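MgGH51 (Meripilus giganteus, PDB 6ZPV) is an alpha-L-arabinofuranosidase of glycoside hydrolase family 51 that probably removes terminal arabinofuranosyl groups from arabinose-containing glycans. Local coordinates at residues Tyr402-Trp407 and Thr435-Leu440; Gln455-Glu460 and Ser506-Ala511; Asp446-Phe451 and Gln490-Leu495. One frame throughout, in Å; residues are numbered along the deposited sequence.

Overall arrangement
All three contacts lie on the same side of the chain's centre, round the last strands of the eight-stranded parallel barrel (396-403, 424-432 and 474-479) and the loops and helices that follow, consistent with a family 51 (beta/alpha)8 barrel. Contacts 1 and 2 have centres about 15 Å apart and meet where P405 packs on Q455 and S456. Contacts 1 and 3, about 12 Å apart, share the loop after strand 424-432: N436 ND2 probably bonds to D446 O at 3.0 Å. Contacts 2 and 3, about 13 Å apart, meet at L495, whose carbonyl bonds to S506. Y402 and W491 pack edge-to-face; glycerol, probably from the crystallisation liquor, lies close to both and may mark a pocket.

Contact 1. Residues Tyr402-Trp407 and Thr435-Leu440; sequences YQTPTW and TNANDL
L440 and T404 carry this contact, with Q403 beside them. The two methyls of L440 divide the work. L440 CD1 lies 3.6 Å from the carbonyl oxygen Y402 O. That methyl also touches the amide end of Q403, while CD2 packs 3.7 Å from T404 CG2 and close to the carbonyl carbon C of Q403. A branched leucine suits this place because its forked end can reach both the end of a strand and the turn that follows.

T404 puts its two branches to different uses. With chi1 at 68°, OG1 sits between the backbone N and the carbonyl carbon and accepts from W407 N at 2.9 Å, an N-cap for the helix that begins at P405. The same torsion leaves CG2 turned to the loop, where it meets L440 and lies 3.9 Å from A437 CA. Threonine thus supplies a helix cap and an apolar methyl contact from one residue.

The Q403 chain bends at chi2 (-63°), bringing its amide round beside L440. OE1 accepts from T404 N at 2.9 Å, the donor tilted 17° from the carbonyl plane, and this helps fix the amide's rotation. NE2 donates to a water that in turn donates to A437 O, a water-mediated polar link between the segments. Q403 CG lies 3.4 Å above one face of the W407 ring, offset toward its rim.

The contact is a surface one, joining the end of barrel strand 396-403 and the start of helix 405-410 to the loop after neighbouring strand 424-432; T435 also touches Q455 of helix 454-469.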
loop_
_atom_site.group_PDB
_atom_site.type_symbol
_atom_site.label_atom_id
_atom_site.label_comp_id
_atom_site.label_asym_id
_atom_site.label_seq_id
_atom_site.Cartn_x
_atom_site.Cartn_y
_atom_site.Cartn_z
ATOM N N TYR A 402 -7.680 15.387 5.509
ATOM C CA TYR A 402 -8.917 14.605 5.373
ATOM C C TYR A 402 -10.076 15.535 5.606
ATOM O O TYR A 402 -10.138 16.226 6.631
ATOM C CB TYR A 402 -8.908 13.442 6.354
ATOM C CG TYR A 402 -7.784 12.467 6.096
ATOM C CD1 TYR A 402 -7.833 11.579 5.048
ATOM C CD2 TYR A 402 -6.664 12.479 6.890
ATOM C CE1 TYR A 402 -6.781 10.718 4.795
ATOM C CE2 TYR A 402 -5.612 11.629 6.622
ATOM C CZ TYR A 402 -5.650 10.743 5.573
ATOM O OH TYR A 402 -4.651 9.828 5.308
ATOM N N GLN A 403 -11.008 15.603 4.644
ATOM C CA GLN A 403 -12.036 16.671 4.663
ATOM C C GLN A 403 -13.268 16.221 3.899
ATOM O O GLN A 403 -13.363 15.065 3.422
ATOM C CB GLN A 403 -11.422 17.992 4.194
ATOM C CG GLN A 403 -11.175 19.015 5.278
ATOM C CD GLN A 403 -12.414 19.518 5.991
ATOM O OE1 GLN A 403 -13.533 19.260 5.532
ATOM N NE2 GLN A 403 -12.244 20.208 7.120
ATOM N N THR A 404 -14.244 17.109 3.736
ATOM C CA THR A 404 -15.444 16.812 2.972
ATOM C C THR A 404 -15.177 17.013 1.484
ATOM O O THR A 404 -14.286 17.776 1.082
ATOM C CB THR A 404 -16.570 17.751 3.380
ATOM O OG1 THR A 404 -16.269 19.070 2.961
ATOM C CG2 THR A 404 -16.951 17.712 4.849
ATOM N N PRO A 405 -16.011 16.385 0.621
ATOM C CA PRO A 405 -15.877 16.685 -0.815
ATOM C C PRO A 405 -15.917 18.173 -1.143
ATOM O O PRO A 405 -15.177 18.671 -2.000
ATOM C CB PRO A 405 -17.055 15.882 -1.438
ATOM C CG PRO A 405 -17.263 14.754 -0.468
ATOM C CD PRO A 405 -17.032 15.350 0.915
ATOM N N THR A 406 -16.836 18.892 -0.463
ATOM C CA THR A 406 -17.010 20.327 -0.698
ATOM C C THR A 406 -15.741 21.095 -0.316
ATOM O O THR A 406 -15.334 22.000 -1.039
ATOM C CB THR A 406 -18.249 20.807 0.039
ATOM O OG1 THR A 406 -19.371 20.148 -0.564
ATOM C CG2 THR A 406 -18.421 22.304 -0.016
ATOM N N TRP A 407 -15.164 20.737 0.837
ATOM C CA TRP A 407 -13.910 21.414 1.206
ATOM C C TRP A 407 -12.879 21.307 0.083
ATOM O O TRP A 407 -12.153 22.264 -0.207
ATOM C CB TRP A 407 -13.339 20.796 2.505
ATOM C CG TRP A 407 -12.090 21.451 3.010
ATOM C CD1 TRP A 407 -12.057 22.409 3.983
ATOM C CD2 TRP A 407 -10.744 21.227 2.584
ATOM N NE1 TRP A 407 -10.780 22.824 4.193
ATOM C CE2 TRP A 407 -9.953 22.151 3.329
ATOM C CE3 TRP A 407 -10.112 20.372 1.669
ATOM C CZ2 TRP A 407 -8.554 22.238 3.147
ATOM C CZ3 TRP A 407 -8.754 20.495 1.486
ATOM C CH2 TRP A 407 -7.974 21.424 2.186
ATOM N N THR A 435 -19.209 13.484 4.516
ATOM C CA THR A 435 -19.952 14.710 4.276
ATOM C C THR A 435 -20.251 15.487 5.562
ATOM O O THR A 435 -20.894 16.549 5.463
ATOM C CB THR A 435 -21.265 14.408 3.543
ATOM O OG1 THR A 435 -21.997 13.428 4.283
ATOM C CG2 THR A 435 -21.003 13.824 2.168
ATOM N N ASN A 436 -19.795 15.015 6.716
ATOM C CA ASN A 436 -20.092 15.649 8.002
ATOM C C ASN A 436 -18.873 16.449 8.492
ATOM O O ASN A 436 -17.934 15.905 9.069
ATOM C CB ASN A 436 -20.443 14.592 9.011
ATOM C CG ASN A 436 -20.969 15.151 10.331
ATOM O OD1 ASN A 436 -20.716 16.334 10.664
ATOM N ND2 ASN A 436 -21.670 14.278 11.076
ATOM N N ALA A 437 -18.897 17.752 8.238
ATOM C CA ALA A 437 -17.764 18.612 8.540
ATOM C C ALA A 437 -17.412 18.569 10.019
ATOM O O ALA A 437 -16.239 18.808 10.381
ATOM C CB ALA A 437 -18.029 20.034 8.131
ATOM N N ASN A 438 -18.358 18.385 10.914
ATOM C CA ASN A 438 -18.125 18.434 12.364
ATOM C C ASN A 438 -17.831 17.073 12.982
ATOM O O ASN A 438 -17.535 17.024 14.191
ATOM C CB ASN A 438 -19.239 19.167 13.092
ATOM C CG ASN A 438 -19.231 20.634 12.802
ATOM O OD1 ASN A 438 -18.220 21.314 12.913
ATOM N ND2 ASN A 438 -20.398 21.148 12.527
ATOM N N ASP A 439 -17.855 15.990 12.203
ATOM C CA ASP A 439 -17.564 14.612 12.717
ATOM C C ASP A 439 -16.947 13.793 11.590
ATOM O O ASP A 439 -17.475 12.735 11.235
ATOM C CB ASP A 439 -18.837 13.972 13.272
ATOM C CG ASP A 439 -18.627 12.669 14.030
ATOM O OD1 ASP A 439 -17.475 12.444 14.507
ATOM O OD2 ASP A 439 -19.604 11.918 14.184
ATOM N N LEU A 440 -15.904 14.301 11.011
ATOM C CA LEU A 440 -15.310 13.708 9.792
ATOM C C LEU A 440 -14.867 12.273 9.987
ATOM O O LEU A 440 -14.964 11.474 9.034
ATOM C CB LEU A 440 -14.082 14.520 9.377
ATOM C CG LEU A 440 -14.336 15.870 8.694
ATOM C CD1 LEU A 440 -13.067 16.706 8.717
ATOM C CD2 LEU A 440 -14.885 15.771 7.298
HETATM O O HOH W 1 -14.305 20.527 9.362
#

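Contact 2. Residues Gln455-Glu460 and Ser506-Ala511; sequences QSATGE and STSFFA
The polar side of this helix pair centres on E460 and S508. S508 OG donates to E460 OE1 at 2.7 Å, meeting the carboxylate on its syn side and 18° out of its plane. E460 reaches across because its chain is extended beyond CG (chi2 153°), a span that suits glutamate better than the shorter aspartate.

Two waters widen the link. One donates to E460 OE2 and to S508 OG and accepts from S456 OG, the last at 2.8 Å; S456 OG also bonds to T453 N. The other donates to E460 OE1 and to the backbone oxygen S508 O. OE1 therefore receives both a hydroxyl and a water, while OE2 receives a water and the backbone amide of A432. These donors would be expected to stabilise the buried carboxylate as an anion.

The apolar side rests on small residues. A457 CB lies 3.6 Å from T507 C, against the backbone of the facing helix, and 4.3 Å from A511 CB. The small side chains of A457 and S508 allow the close approach: the CA atoms of A457 and S508 are 4.5 Å apart, and the axes of the short segments pass at 8.4 Å with a crossing angle of -25°.

Capping sets the start of the second helix, where S506 OG accepts from F509 N at 2.8 Å.

Helices 454-469 and 507-517 thus run nearly parallel in the buried interior. Y479 of strand 474-479 touches E460 and S508, P405 of helix 405-410 packs on S456, and the F509 ring packs on T216 and E219 of helix 211-219.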
loop_
_atom_site.group_PDB
_atom_site.type_symbol
_atom_site.label_atom_id
_atom_site.label_comp_id
_atom_site.label_asym_id
_atom_site.label_seq_id
_atom_site.Cartn_x
_atom_site.Cartn_y
_atom_site.Cartn_z
ATOM N N GLN A 455 -19.136 12.109 -5.890
ATOM C CA GLN A 455 -18.971 13.390 -5.193
ATOM C C GLN A 455 -17.540 13.533 -4.652
ATOM O O GLN A 455 -16.894 14.626 -4.778
ATOM C CB GLN A 455 -19.997 13.480 -4.021
ATOM C CG GLN A 455 -20.095 14.857 -3.332
ATOM C CD GLN A 455 -20.978 14.913 -2.106
ATOM O OE1 GLN A 455 -21.651 13.918 -1.796
ATOM N NE2 GLN A 455 -21.005 16.051 -1.445
ATOM N N SER A 456 -17.049 12.511 -3.957
ATOM C CA SER A 456 -15.726 12.661 -3.295
ATOM C C SER A 456 -14.631 12.707 -4.343
ATOM O O SER A 456 -13.704 13.537 -4.240
ATOM C CB SER A 456 -15.511 11.563 -2.262
ATOM O OG SER A 456 -15.245 10.258 -2.820
ATOM N N ALA A 457 -14.676 11.894 -5.387
ATOM C CA ALA A 457 -13.667 11.859 -6.440
ATOM C C ALA A 457 -13.624 13.180 -7.188
ATOM O O ALA A 457 -12.548 13.636 -7.590
ATOM C CB ALA A 457 -13.918 10.694 -7.384
ATOM N N THR A 458 -14.826 13.748 -7.460
ATOM C CA THR A 458 -14.848 15.012 -8.228
ATOM C C THR A 458 -14.331 16.180 -7.399
ATOM O O THR A 458 -13.657 17.073 -7.928
ATOM C CB THR A 458 -16.238 15.246 -8.818
ATOM O OG1 THR A 458 -17.266 15.389 -7.840
ATOM C CG2 THR A 458 -16.593 14.175 -9.800
ATOM N N GLY A 459 -14.634 16.232 -6.096
ATOM C CA GLY A 459 -14.064 17.261 -5.219
ATOM C C GLY A 459 -12.567 17.085 -5.159
ATOM O O GLY A 459 -11.828 18.093 -5.266
ATOM N N GLU A 460 -12.073 15.874 -4.964
ATOM C CA GLU A 460 -10.631 15.620 -4.989
ATOM C C GLU A 460 -10.024 16.089 -6.317
ATOM O O GLU A 460 -8.974 16.759 -6.316
ATOM C CB GLU A 460 -10.339 14.152 -4.787
ATOM C CG GLU A 460 -10.659 13.682 -3.368
ATOM C CD GLU A 460 -11.017 12.202 -3.260
ATOM O OE1 GLU A 460 -10.857 11.462 -4.258
ATOM O OE2 GLU A 460 -11.404 11.795 -2.138
ATOM N N SER A 506 -12.056 2.122 -7.190
ATOM C CA SER A 506 -13.005 3.163 -6.734
ATOM C C SER A 506 -13.144 4.294 -7.768
ATOM O O SER A 506 -12.298 4.513 -8.636
ATOM C CB SER A 506 -12.582 3.726 -5.424
ATOM O OG SER A 506 -11.434 4.578 -5.521
ATOM N N THR A 507 -14.169 5.123 -7.535
ATOM C CA THR A 507 -14.270 6.405 -8.260
ATOM C C THR A 507 -12.992 7.262 -8.108
ATOM O O THR A 507 -12.475 7.781 -9.091
ATOM C CB THR A 507 -15.503 7.177 -7.760
ATOM O OG1 THR A 507 -15.360 7.322 -6.338
ATOM C CG2 THR A 507 -16.825 6.479 -8.082
ATOM N N SER A 508 -12.500 7.327 -6.870
ATOM C CA SER A 508 -11.283 8.082 -6.607
ATOM C C SER A 508 -10.060 7.480 -7.305
ATOM O O SER A 508 -9.201 8.248 -7.733
ATOM C CB SER A 508 -11.066 8.221 -5.085
ATOM O OG SER A 508 -12.061 9.058 -4.534
ATOM N N PHE A 509 -10.005 6.144 -7.414
ATOM C CA PHE A 509 -8.934 5.506 -8.188
ATOM C C PHE A 509 -8.958 6.021 -9.613
ATOM O O PHE A 509 -7.906 6.367 -10.177
ATOM C CB PHE A 509 -9.114 3.987 -8.176
ATOM C CG PHE A 509 -8.194 3.279 -9.150
ATOM C CD1 PHE A 509 -6.933 2.891 -8.769
ATOM C CD2 PHE A 509 -8.600 3.019 -10.461
ATOM C CE1 PHE A 509 -6.116 2.220 -9.673
ATOM C CE2 PHE A 509 -7.783 2.336 -11.359
ATOM C CZ PHE A 509 -6.531 1.960 -10.934
ATOM N N PHE A 510 -10.144 6.065 -10.235
ATOM C CA PHE A 510 -10.205 6.539 -11.621
ATOM C C PHE A 510 -9.819 8.009 -11.721
ATOM O O PHE A 510 -9.184 8.357 -12.707
ATOM C CB PHE A 510 -11.577 6.238 -12.237
ATOM C CG PHE A 510 -11.800 4.767 -12.496
ATOM C CD1 PHE A 510 -10.967 4.074 -13.358
ATOM C CD2 PHE A 510 -12.846 4.077 -11.898
ATOM C CE1 PHE A 510 -11.200 2.737 -13.608
ATOM C CE2 PHE A 510 -13.084 2.759 -12.148
ATOM C CZ PHE A 510 -12.236 2.093 -12.979
ATOM N N ALA A 511 -10.168 8.842 -10.764
ATOM C CA ALA A 511 -9.688 10.237 -10.801
ATOM C C ALA A 511 -8.164 10.282 -10.709
ATOM O O ALA A 511 -7.514 11.035 -11.449
ATOM C CB ALA A 511 -10.344 11.072 -9.715
HETATM O O HOH W 2 -12.862 9.690 -1.413
HETATM O O HOH W 3 -8.915 10.967 -6.262
#

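Contact 3. Residues Asp446-Phe451 and Gln490-Leu495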
loop_
_atom_site.group_PDB
_atom_site.type_symbol
_atom_site.label_atom_id
_atom_site.label_comp_id
_atom_site.label_asym_id
_atom_site.label_seq_id
_atom_site.Cartn_x
_atom_site.Cartn_y
_atom_site.Cartn_z
ATOM N N ASP A 446 -23.347 8.644 10.363
ATOM C CA ASP A 446 -23.074 10.081 10.597
ATOM C C ASP A 446 -22.219 10.661 9.454
ATOM O O ASP A 446 -21.515 11.655 9.680
ATOM C CB ASP A 446 -22.416 10.237 11.966
ATOM C CG ASP A 446 -23.332 9.899 13.116
ATOM O OD1 ASP A 446 -24.543 10.054 13.002
ATOM O OD2 ASP A 446 -22.810 9.424 14.130
ATOM N N GLY A 447 -22.297 10.124 8.238
ATOM C CA GLY A 447 -21.805 10.804 7.023
ATOM C C GLY A 447 -20.466 10.275 6.493
ATOM O O GLY A 447 -20.067 10.671 5.383
ATOM N N ARG A 448 -19.818 9.348 7.196
ATOM C CA ARG A 448 -18.556 8.775 6.690
ATOM C C ARG A 448 -18.799 7.975 5.429
ATOM O O ARG A 448 -19.790 7.228 5.293
ATOM C CB ARG A 448 -17.961 7.870 7.759
ATOM C CG ARG A 448 -16.574 7.349 7.491
ATOM C CD ARG A 448 -15.522 8.420 7.672
ATOM N NE ARG A 448 -14.156 7.896 7.655
ATOM C CZ ARG A 448 -13.496 7.485 8.735
ATOM N NH1 ARG A 448 -14.045 7.551 9.938
ATOM N NH2 ARG A 448 -12.237 7.058 8.615
ATOM N N LEU A 449 -17.874 8.101 4.466
ATOM C CA LEU A 449 -18.003 7.341 3.215
ATOM C C LEU A 449 -17.435 5.941 3.418
ATOM O O LEU A 449 -16.239 5.789 3.766
ATOM C CB LEU A 449 -17.269 8.072 2.110
ATOM C CG LEU A 449 -17.811 9.458 1.751
ATOM C CD1 LEU A 449 -17.069 10.080 0.618
ATOM C CD2 LEU A 449 -19.325 9.513 1.565
ATOM N N ALA A 450 -18.242 4.905 3.180
ATOM C CA ALA A 450 -17.779 3.516 3.210
ATOM C C ALA A 450 -16.805 3.234 2.039
ATOM O O ALA A 450 -15.908 2.430 2.203
ATOM C CB ALA A 450 -18.938 2.585 3.161
ATOM N N PHE A 451 -17.077 3.874 0.887
ATOM C CA PHE A 451 -16.260 3.790 -0.324
ATOM C C PHE A 451 -16.258 5.182 -0.939
ATOM O O PHE A 451 -17.194 5.956 -0.737
ATOM C CB PHE A 451 -16.874 2.784 -1.323
ATOM C CG PHE A 451 -16.859 1.356 -0.855
ATOM C CD1 PHE A 451 -15.695 0.610 -0.938
ATOM C CD2 PHE A 451 -17.990 0.771 -0.315
ATOM C CE1 PHE A 451 -15.624 -0.687 -0.460
ATOM C CE2 PHE A 451 -17.957 -0.532 0.167
ATOM C CZ PHE A 451 -16.768 -1.267 0.037
ATOM N N GLN A 490 -10.165 -0.958 8.982
ATOM C CA GLN A 490 -9.985 -0.005 10.085
ATOM C C GLN A 490 -10.206 1.467 9.685
ATOM O O GLN A 490 -10.361 2.285 10.562
ATOM C CB GLN A 490 -8.652 -0.177 10.772
ATOM C CG GLN A 490 -8.400 -1.590 11.308
ATOM C CD GLN A 490 -7.999 -2.619 10.281
ATOM O OE1 GLN A 490 -7.099 -2.316 9.505
ATOM N NE2 GLN A 490 -8.647 -3.801 10.311
ATOM N N TRP A 491 -10.271 1.743 8.402
ATOM C CA TRP A 491 -10.427 3.125 7.908
ATOM C C TRP A 491 -11.121 3.102 6.543
ATOM O O TRP A 491 -10.726 2.240 5.734
ATOM C CB TRP A 491 -9.085 3.808 7.766
ATOM C CG TRP A 491 -9.086 5.235 7.333
ATOM C CD1 TRP A 491 -9.314 5.737 6.099
ATOM C CD2 TRP A 491 -8.908 6.392 8.180
ATOM N NE1 TRP A 491 -9.193 7.090 6.075
ATOM C CE2 TRP A 491 -8.959 7.524 7.355
ATOM C CE3 TRP A 491 -8.801 6.581 9.563
ATOM C CZ2 TRP A 491 -8.790 8.835 7.844
ATOM C CZ3 TRP A 491 -8.633 7.863 10.084
ATOM C CH2 TRP A 491 -8.654 8.956 9.205
ATOM N N THR A 492 -12.068 3.988 6.300
ATOM C CA THR A 492 -12.653 4.215 4.982
ATOM C C THR A 492 -12.679 5.718 4.765
ATOM O O THR A 492 -12.664 6.501 5.711
ATOM C CB THR A 492 -14.066 3.645 4.885
ATOM O OG1 THR A 492 -14.963 4.391 5.738
ATOM C CG2 THR A 492 -14.126 2.174 5.266
ATOM N N PRO A 493 -12.859 6.176 3.521
ATOM C CA PRO A 493 -12.783 5.394 2.293
ATOM C C PRO A 493 -11.327 5.130 1.871
ATOM O O PRO A 493 -10.400 5.775 2.339
ATOM C CB PRO A 493 -13.472 6.328 1.286
ATOM C CG PRO A 493 -13.058 7.695 1.726
ATOM C CD PRO A 493 -13.047 7.592 3.246
ATOM N N ASP A 494 -11.169 4.153 0.989
ATOM C CA ASP A 494 -9.864 3.704 0.490
ATOM C C ASP A 494 -9.822 3.678 -1.029
ATOM O O ASP A 494 -10.876 3.485 -1.658
ATOM C CB ASP A 494 -9.566 2.328 1.093
ATOM C CG ASP A 494 -9.659 2.345 2.590
ATOM O OD1 ASP A 494 -8.796 2.922 3.245
ATOM O OD2 ASP A 494 -10.727 1.786 3.118
ATOM N N LEU A 495 -8.634 3.822 -1.608
ATOM C CA LEU A 495 -8.561 3.964 -3.065
ATOM C C LEU A 495 -8.924 2.689 -3.855
ATOM O O LEU A 495 -9.609 2.789 -4.877
ATOM C CB LEU A 495 -7.158 4.472 -3.484
ATOM C CG LEU A 495 -7.129 5.116 -4.851
ATOM C CD1 LEU A 495 -7.835 6.462 -4.842
ATOM C CD2 LEU A 495 -5.698 5.307 -5.329
HETATM O O HOH W 4 -13.364 2.270 1.025
#
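Two irregular loops meet here, one leading from barrel strand 424-432 to helix 454-469 and the other following strand 483-485, and R448 ties them by a cation-pi contact. Its NH2 stands 3.4 Å above the W491 ring, over the centre, and CZ lies 4.7 Å from the centroid of the six-membered ring. The guanidinium and ring planes are 75° apart, which makes this an edge-on approach to the indole face. With CG anti to the backbone N (chi1 -172°) and a bend at chi2, the chain turns its long end across to the facing loop.

NE also donates to T492 O at 2.8 Å, and NH2 adds a weak bond to the same oxygen; NH1 is held by G442 O. Arginine suits this spot because one flat cation can serve a carbonyl, an aromatic face and a second loop oxygen together. A leucine in its place would probably leave T492 O without these donors and the W491 face without its cation.

In the barrel, 446-451 belongs to a beta-to-alpha loop, whereas 490-495 comes after the last barrel strand, 474-479. The T492 hydroxyl takes up the next carbonyl, OG1 donating to L449 O at 2.7 Å from 33° outside the carbonyl plane. A beta-branched hydroxyl residue suits the place, since T492 CB also lies 3.5 Å from A450 O.

P493, preceded by a cis peptide, lays CB 3.7 Å from F451 C and turns CG to L449 CB. A water lies 2.8 Å from A450 O and accepts from D494 N. Beyond the pair, W491 touches P481, and Y479 of strand 474-479 packs on P493.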